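Local coordinates for uncharacterized protein (Corynebacterium diphtheriae, PDB 3V7B) that is of unknown function but belongs to the DUF2020 family, whose clan includes the Mog1 and PsbP proteins, at residues 5-10 with 73-78; 28-33 with 53-58; 87-92 with 114-119. One frame throughout, in Å; residues are numbered along the deposited sequence.

Contact 1. Residues 5-10 with 73-78; sequences VHDSAL and VRHMPS
D7 and R74 meet with both CG atoms beside their own backbone N and anti to the carbonyl carbon. D7 sets CG there with chi1 -59°. R74 then folds its chain at chi2 (-41°) and chi3 (-59°), which swings the guanidinium round to the carboxylate. The contact pins a tight N-terminal turn to the end of inner antiparallel strand 69-75, in a Mog1p/PsbP-clan alpha-beta fold. D7, S8 and A9 all have positive phi, and the turn winds left-handed. A9 N bonds to H6 O and L10 N to D7 O.

D7 OD2 is the centre of the contact. It accepts H75 N at 2.8 Å on the syn side, tilted out of the carboxylate plane. It also accepts R74 NE at 2.8 Å on the anti side, again tilted, through a nearly straight N-H...O bond that is part of a salt bridge. The two donors come from opposite faces of that plane. The second carboxylate oxygen, OD1, accepts from D54 N. A water links OD1 to V73 O and H75 ND1, lying 2.7 Å from OD1. This buried carboxylate is well supplied with donors, which probably favours its charged form.

R74 meets this turn twice at its guanidinium edge. Besides NE, its NH2 donates to L10 O at 3.0 Å, standing above the carbonyl plane. NH1 makes a further bond to P11 O, so the arginine follows the chain as it leaves the turn. H6 packs CB against H75 O at 3.2 Å, while its ND1 bonds to D54 OD2. Another water donates to both H6 O and H75 O and has a weak bond from R74 NH2. Selenomethionine M76 lies against one guanidinium face of R74, with SE 3.3 Å above the plane and offset toward the rim.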
# COMPACT_ATOMS: atom_id res chain seq x y z
N VAL A 5 1.88 -0.74 -21.95
CA VAL A 5 1.73 -1.67 -20.74
C VAL A 5 2.06 -0.95 -19.43
O VAL A 5 3.04 -0.21 -19.33
CB VAL A 5 2.56 -3.01 -20.88
CG1 VAL A 5 3.82 -3.07 -20.01
CG2 VAL A 5 1.69 -4.21 -20.55
N HIS A 6 1.23 -1.18 -18.42
CA HIS A 6 1.44 -0.55 -17.11
C HIS A 6 1.94 -1.53 -16.14
O HIS A 6 1.58 -2.71 -16.18
CB HIS A 6 0.13 0.00 -16.55
CG HIS A 6 -0.45 1.08 -17.39
ND1 HIS A 6 0.14 2.31 -17.48
CD2 HIS A 6 -1.52 1.08 -18.29
CE1 HIS A 6 -0.56 3.07 -18.37
NE2 HIS A 6 -1.57 2.31 -18.86
N ASP A 7 2.74 -1.02 -15.22
CA ASP A 7 3.29 -1.79 -14.12
C ASP A 7 3.95 -3.13 -14.59
O ASP A 7 3.84 -4.16 -13.94
CB ASP A 7 2.20 -2.11 -13.10
CG ASP A 7 1.53 -0.90 -12.52
OD1 ASP A 7 1.96 0.27 -12.72
OD2 ASP A 7 0.56 -1.18 -11.74
N SER A 8 4.69 -3.06 -15.69
CA SER A 8 5.37 -4.24 -16.26
C SER A 8 4.44 -5.46 -16.42
O SER A 8 4.88 -6.63 -16.30
CB SER A 8 6.56 -4.64 -15.34
OG SER A 8 7.38 -3.54 -14.98
N ALA A 9 3.16 -5.21 -16.71
CA ALA A 9 2.14 -6.23 -16.89
C ALA A 9 2.10 -7.22 -15.72
O ALA A 9 1.78 -8.36 -15.90
CB ALA A 9 2.33 -6.94 -18.24
N LEU A 10 2.47 -6.76 -14.51
CA LEU A 10 2.43 -7.67 -13.36
C LEU A 10 1.00 -8.11 -13.07
O LEU A 10 0.07 -7.33 -13.26
CB LEU A 10 3.02 -7.01 -12.09
CG LEU A 10 4.58 -6.89 -12.13
CD1 LEU A 10 5.11 -6.02 -10.97
CD2 LEU A 10 5.31 -8.23 -12.13
N VAL A 73 0.79 1.10 -5.38
CA VAL A 73 -0.03 1.75 -6.36
C VAL A 73 -0.06 0.98 -7.69
O VAL A 73 0.95 0.69 -8.28
CB VAL A 73 0.39 3.22 -6.60
CG1 VAL A 73 -0.58 3.87 -7.65
CG2 VAL A 73 0.29 4.00 -5.26
N ARG A 74 -1.26 0.58 -8.15
CA ARG A 74 -1.40 -0.26 -9.31
C ARG A 74 -2.17 0.49 -10.40
O ARG A 74 -3.18 1.09 -10.15
CB ARG A 74 -2.20 -1.51 -9.02
CG ARG A 74 -1.51 -2.61 -8.27
CD ARG A 74 -0.13 -2.93 -8.63
NE ARG A 74 0.01 -3.31 -10.06
CZ ARG A 74 -0.11 -4.53 -10.57
NH1 ARG A 74 -0.26 -5.56 -9.79
NH2 ARG A 74 0.01 -4.71 -11.88
N HIS A 75 -1.65 0.51 -11.57
CA HIS A 75 -2.43 1.00 -12.71
C HIS A 75 -2.75 -0.22 -13.55
O HIS A 75 -1.88 -0.81 -14.25
CB HIS A 75 -1.66 2.05 -13.49
CG HIS A 75 -1.53 3.38 -12.79
ND1 HIS A 75 -0.68 3.56 -11.71
CD2 HIS A 75 -2.09 4.62 -13.06
CE1 HIS A 75 -0.77 4.83 -11.29
NE2 HIS A 75 -1.63 5.49 -12.11
N MSE A 76 -3.98 -0.68 -13.44
CA MSE A 76 -4.41 -1.91 -14.15
C MSE A 76 -4.97 -1.58 -15.55
O MSE A 76 -5.32 -0.43 -15.82
CB MSE A 76 -5.45 -2.70 -13.35
CG MSE A 76 -5.01 -3.10 -11.91
SE MSE A 76 -3.24 -4.01 -11.84
CE MSE A 76 -3.83 -5.76 -12.42
N PRO A 77 -4.99 -2.57 -16.46
CA PRO A 77 -5.59 -2.42 -17.83
C PRO A 77 -7.06 -2.15 -17.85
O PRO A 77 -7.58 -1.70 -18.88
CB PRO A 77 -5.38 -3.81 -18.46
CG PRO A 77 -4.32 -4.46 -17.68
CD PRO A 77 -4.37 -3.91 -16.28
N SER A 78 -7.74 -2.47 -16.75
CA SER A 78 -9.16 -2.16 -16.59
C SER A 78 -9.55 -1.99 -15.12
O SER A 78 -8.81 -2.35 -14.18
CB SER A 78 -10.04 -3.30 -17.12
OG SER A 78 -9.82 -4.45 -16.31
O HOH W 1 -0.67 -3.35 -14.65
O HOH W 2 1.60 2.02 -10.72

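Contact 2. Residues 28-33 with 53-58; sequences CPYLDS and FDTPAC
C58 and Y30 carry most of this contact, with P56 next. A disulfide joins C58 to C28 and combines with a sulfur-aromatic contact. It fastens the loop ahead of helix 33-40 to strand 57-61 of the antiparallel sheet. The SG atoms of C28 and C58 are 2.1 Å apart, and chi3 of 82° gives the bridge a right-handed twist.

The disulfide lies over one face of the Y30 ring. The CG of Y30 sits between the backbone N and the carbonyl carbon (chi1 48°), which turns the ring back toward the strand. C28 SG stands 3.6 Å above the Y30 ring plane, over its centre. C58 SG approaches obliquely, 4.2 Å from the centroid of the Y30 ring. T55 adds a methyl, with CG2 3.6 Å from Y30 CE2. Outside the two segments, V71 of strand 69-75 and A145 and L149 of helix 135-149 also touch Y30, so both sheet and helix contribute to its surroundings.

The polar end of the buried tyrosine is satisfied by backbone. Y30 OH donates to P56 O at 2.8 Å, with the hydroxyl in the carbonyl plane of P56.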
# COMPACT_ATOMS: atom_id res chain seq x y z
N CYS A 28 10.72 6.99 -0.44
CA CYS A 28 9.47 6.97 -1.20
C CYS A 28 9.20 8.32 -1.81
O CYS A 28 9.21 9.32 -1.08
CB CYS A 28 8.34 6.68 -0.25
SG CYS A 28 6.80 6.32 -1.08
N PRO A 29 8.89 8.39 -3.12
CA PRO A 29 8.67 9.76 -3.69
C PRO A 29 7.46 10.47 -3.18
O PRO A 29 7.40 11.72 -3.21
CB PRO A 29 8.61 9.54 -5.22
CG PRO A 29 9.24 8.22 -5.44
CD PRO A 29 9.07 7.38 -4.16
N TYR A 30 6.54 9.73 -2.57
CA TYR A 30 5.29 10.35 -2.19
C TYR A 30 4.90 10.21 -0.72
O TYR A 30 3.79 10.51 -0.37
CB TYR A 30 4.14 9.79 -3.06
CG TYR A 30 4.11 8.31 -3.18
CD1 TYR A 30 3.34 7.57 -2.31
CD2 TYR A 30 4.84 7.63 -4.18
CE1 TYR A 30 3.26 6.20 -2.43
CE2 TYR A 30 4.78 6.24 -4.30
CZ TYR A 30 4.01 5.54 -3.44
OH TYR A 30 3.95 4.19 -3.56
N LEU A 31 5.78 9.67 0.12
CA LEU A 31 5.47 9.52 1.55
C LEU A 31 6.78 9.86 2.29
O LEU A 31 7.82 9.26 2.02
CB LEU A 31 5.06 8.12 1.89
CG LEU A 31 3.66 7.67 1.48
CD1 LEU A 31 3.38 6.24 1.97
CD2 LEU A 31 2.58 8.63 2.00
N ASP A 32 6.70 10.79 3.23
CA ASP A 32 7.85 11.15 4.02
C ASP A 32 8.17 10.08 5.05
O ASP A 32 7.27 9.63 5.79
CB ASP A 32 7.52 12.49 4.69
CG ASP A 32 8.61 12.96 5.64
OD1 ASP A 32 9.51 13.66 5.13
OD2 ASP A 32 8.54 12.66 6.89
N SER A 33 9.45 9.68 5.12
CA SER A 33 9.90 8.59 6.00
C SER A 33 9.58 8.90 7.48
O SER A 33 9.07 8.04 8.20
CB SER A 33 11.42 8.31 5.82
OG SER A 33 11.78 8.59 4.43
N PHE A 53 6.49 -0.90 -10.97
CA PHE A 53 5.17 -0.25 -11.05
C PHE A 53 5.35 1.15 -11.61
O PHE A 53 6.33 1.78 -11.27
CB PHE A 53 4.56 -0.22 -9.68
CG PHE A 53 4.46 -1.60 -9.05
CD1 PHE A 53 3.37 -2.43 -9.29
CD2 PHE A 53 5.47 -2.07 -8.28
CE1 PHE A 53 3.29 -3.75 -8.73
CE2 PHE A 53 5.42 -3.35 -7.69
CZ PHE A 53 4.33 -4.19 -7.91
N ASP A 54 4.42 1.61 -12.43
CA ASP A 54 4.51 2.99 -12.97
C ASP A 54 4.77 4.00 -11.82
O ASP A 54 5.67 4.84 -11.89
CB ASP A 54 3.23 3.42 -13.69
CG ASP A 54 2.85 2.54 -14.89
OD1 ASP A 54 3.67 1.70 -15.32
OD2 ASP A 54 1.71 2.74 -15.35
N THR A 55 3.96 3.89 -10.76
CA THR A 55 4.22 4.59 -9.51
C THR A 55 4.95 3.62 -8.62
O THR A 55 4.38 2.58 -8.24
CB THR A 55 2.92 5.05 -8.80
OG1 THR A 55 2.26 6.00 -9.65
CG2 THR A 55 3.27 5.70 -7.49
N PRO A 56 6.21 3.94 -8.28
CA PRO A 56 6.92 2.92 -7.48
C PRO A 56 6.23 2.55 -6.21
O PRO A 56 5.71 3.40 -5.54
CB PRO A 56 8.27 3.60 -7.17
CG PRO A 56 8.46 4.56 -8.29
CD PRO A 56 7.06 5.13 -8.44
N ALA A 57 6.25 1.27 -5.89
CA ALA A 57 5.79 0.77 -4.61
C ALA A 57 6.84 1.13 -3.57
O ALA A 57 8.02 1.19 -3.89
CB ALA A 57 5.62 -0.72 -4.68
N CYS A 58 6.41 1.39 -2.34
CA CYS A 58 7.33 1.83 -1.27
C CYS A 58 7.16 0.84 -0.11
O CYS A 58 6.05 0.51 0.32
CB CYS A 58 7.04 3.25 -0.79
SG CYS A 58 7.26 4.50 -2.09

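Contact 3. Residues 87-92 with 114-119; sequences DWAAPI and GAVYAV
A89 O is the polar atom that both methyls of V116 touch. CG2 of V116 lies 3.7 Å from A89 O, and CG1 lies 3.9 Å from it. These are van der Waals contacts, and no hydrogen bond crosses between the segments. V116 places CG2 anti to its backbone N and CG1 between N and the carbonyl carbon (chi1 64°), which lets both branches reach the carbonyl.

The contact packs the C-terminal end of helix 79-89 on strand 114-121 of the antiparallel sheet. A89 is the last helical residue. A90 then leaves helical geometry, yet its CB bond also points to the strand. Two successive alanines therefore face the sheet. A118 fits its methyl against both of them: A118 CB is 4.0 Å from A89 CB and 4.0 Å from A90 CB. V116, two residues earlier on the same strand face, flanks this group, with CG2 4.3 Å from A89 CB and CG1 4.5 Å from A90 CB.

V127 and W129 of the adjoining strand 124-130 continue the surface beneath A89. Y117 and V119 lie on the other face of the strand and pack against helix 135-149. The strand is thus sandwiched between two helices. Past the helix end, P91 O is hydrogen-bonded by T95 OG1.

Small side chains let the backbones come close, with the CA atoms of A90 and A118 6.2 Å apart. Between these two segments no hydrogen bond forms, so this part of the helix end probably relies on close apolar packing and exclusion of water.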
# COMPACT_ATOMS: atom_id res chain seq x y z
N ASP A 87 -10.03 -6.85 -4.13
CA ASP A 87 -10.69 -7.99 -3.53
C ASP A 87 -9.68 -9.03 -3.09
O ASP A 87 -9.90 -9.75 -2.11
CB ASP A 87 -11.69 -8.63 -4.54
CG ASP A 87 -12.88 -7.78 -4.79
OD1 ASP A 87 -13.00 -6.67 -4.18
OD2 ASP A 87 -13.76 -8.26 -5.58
N TRP A 88 -8.55 -9.13 -3.77
CA TRP A 88 -7.49 -10.03 -3.30
C TRP A 88 -6.87 -9.55 -2.00
O TRP A 88 -6.80 -10.33 -1.03
CB TRP A 88 -6.47 -10.17 -4.41
CG TRP A 88 -5.10 -10.62 -3.99
CD1 TRP A 88 -4.69 -11.90 -3.62
CD2 TRP A 88 -3.89 -9.77 -3.88
NE1 TRP A 88 -3.34 -11.90 -3.27
CE2 TRP A 88 -2.80 -10.66 -3.43
CE3 TRP A 88 -3.61 -8.42 -4.12
CZ2 TRP A 88 -1.51 -10.19 -3.22
CZ3 TRP A 88 -2.33 -7.96 -3.88
CH2 TRP A 88 -1.30 -8.83 -3.46
N ALA A 89 -6.54 -8.24 -1.93
CA ALA A 89 -5.88 -7.66 -0.75
C ALA A 89 -6.82 -7.58 0.46
O ALA A 89 -6.39 -7.75 1.59
CB ALA A 89 -5.33 -6.29 -1.06
N ALA A 90 -8.11 -7.33 0.17
CA ALA A 90 -9.17 -7.07 1.18
C ALA A 90 -10.40 -7.88 0.82
O ALA A 90 -11.32 -7.36 0.22
CB ALA A 90 -9.48 -5.55 1.33
N PRO A 91 -10.41 -9.17 1.22
CA PRO A 91 -11.51 -10.06 0.74
C PRO A 91 -12.88 -9.61 1.26
O PRO A 91 -12.99 -9.15 2.40
CB PRO A 91 -11.13 -11.46 1.29
CG PRO A 91 -9.63 -11.39 1.47
CD PRO A 91 -9.29 -9.94 1.83
N ILE A 92 -13.90 -9.88 0.44
CA ILE A 92 -15.24 -9.36 0.59
C ILE A 92 -15.77 -9.86 1.91
O ILE A 92 -16.36 -9.07 2.63
CB ILE A 92 -16.19 -9.82 -0.53
CG1 ILE A 92 -15.83 -9.21 -1.88
CG2 ILE A 92 -17.64 -9.44 -0.21
CD1 ILE A 92 -15.89 -7.71 -1.89
N GLY A 114 -1.89 -7.75 11.60
CA GLY A 114 -1.67 -6.53 10.83
C GLY A 114 -2.95 -5.96 10.25
O GLY A 114 -4.07 -6.38 10.60
N ALA A 115 -2.80 -4.99 9.32
CA ALA A 115 -3.93 -4.25 8.85
C ALA A 115 -3.77 -4.13 7.35
O ALA A 115 -2.67 -4.13 6.87
CB ALA A 115 -3.98 -2.86 9.50
N VAL A 116 -4.88 -3.88 6.68
CA VAL A 116 -4.89 -3.58 5.25
C VAL A 116 -5.92 -2.50 4.93
O VAL A 116 -6.94 -2.34 5.61
CB VAL A 116 -5.18 -4.86 4.41
CG1 VAL A 116 -6.60 -5.40 4.72
CG2 VAL A 116 -4.84 -4.65 2.89
N TYR A 117 -5.64 -1.75 3.87
CA TYR A 117 -6.55 -0.77 3.40
C TYR A 117 -6.35 -0.76 1.90
O TYR A 117 -5.22 -0.47 1.39
CB TYR A 117 -6.31 0.63 4.03
CG TYR A 117 -7.37 1.68 3.64
CD1 TYR A 117 -8.46 1.95 4.51
CD2 TYR A 117 -7.28 2.43 2.46
CE1 TYR A 117 -9.42 2.88 4.20
CE2 TYR A 117 -8.25 3.37 2.14
CZ TYR A 117 -9.32 3.60 3.04
OH TYR A 117 -10.31 4.52 2.79
N ALA A 118 -7.40 -1.12 1.19
CA ALA A 118 -7.33 -1.34 -0.27
C ALA A 118 -8.50 -0.75 -0.98
O ALA A 118 -9.65 -1.06 -0.71
CB ALA A 118 -7.19 -2.82 -0.59
N VAL A 119 -8.22 0.18 -1.90
CA VAL A 119 -9.27 0.87 -2.61
C VAL A 119 -8.94 1.04 -4.06
O VAL A 119 -7.80 1.03 -4.45
CB VAL A 119 -9.60 2.27 -2.04
CG1 VAL A 119 -10.31 2.15 -0.63
CG2 VAL A 119 -8.29 3.13 -2.00

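From the N terminus, contact 1 brings the turn at 5-10 to the end of strand 69-75 and closes a loop of 62 residues. Contact 2 is nested within that loop. It ties 28-33 to 53-58 across helix 33-40 and strand 46-50. The two touch through D54, and F53 packs on R74; their strands, 57-61 and 69-75, are neighbours in the sheet. The chain then enters helix 79-89. Contact 3 follows in series, closing a loop that holds strands 96-98 and 105-111. It lies on the opposite side of the chain's centre from contact 2, with centres about 19 Å apart. All three reach one antiparallel sheet.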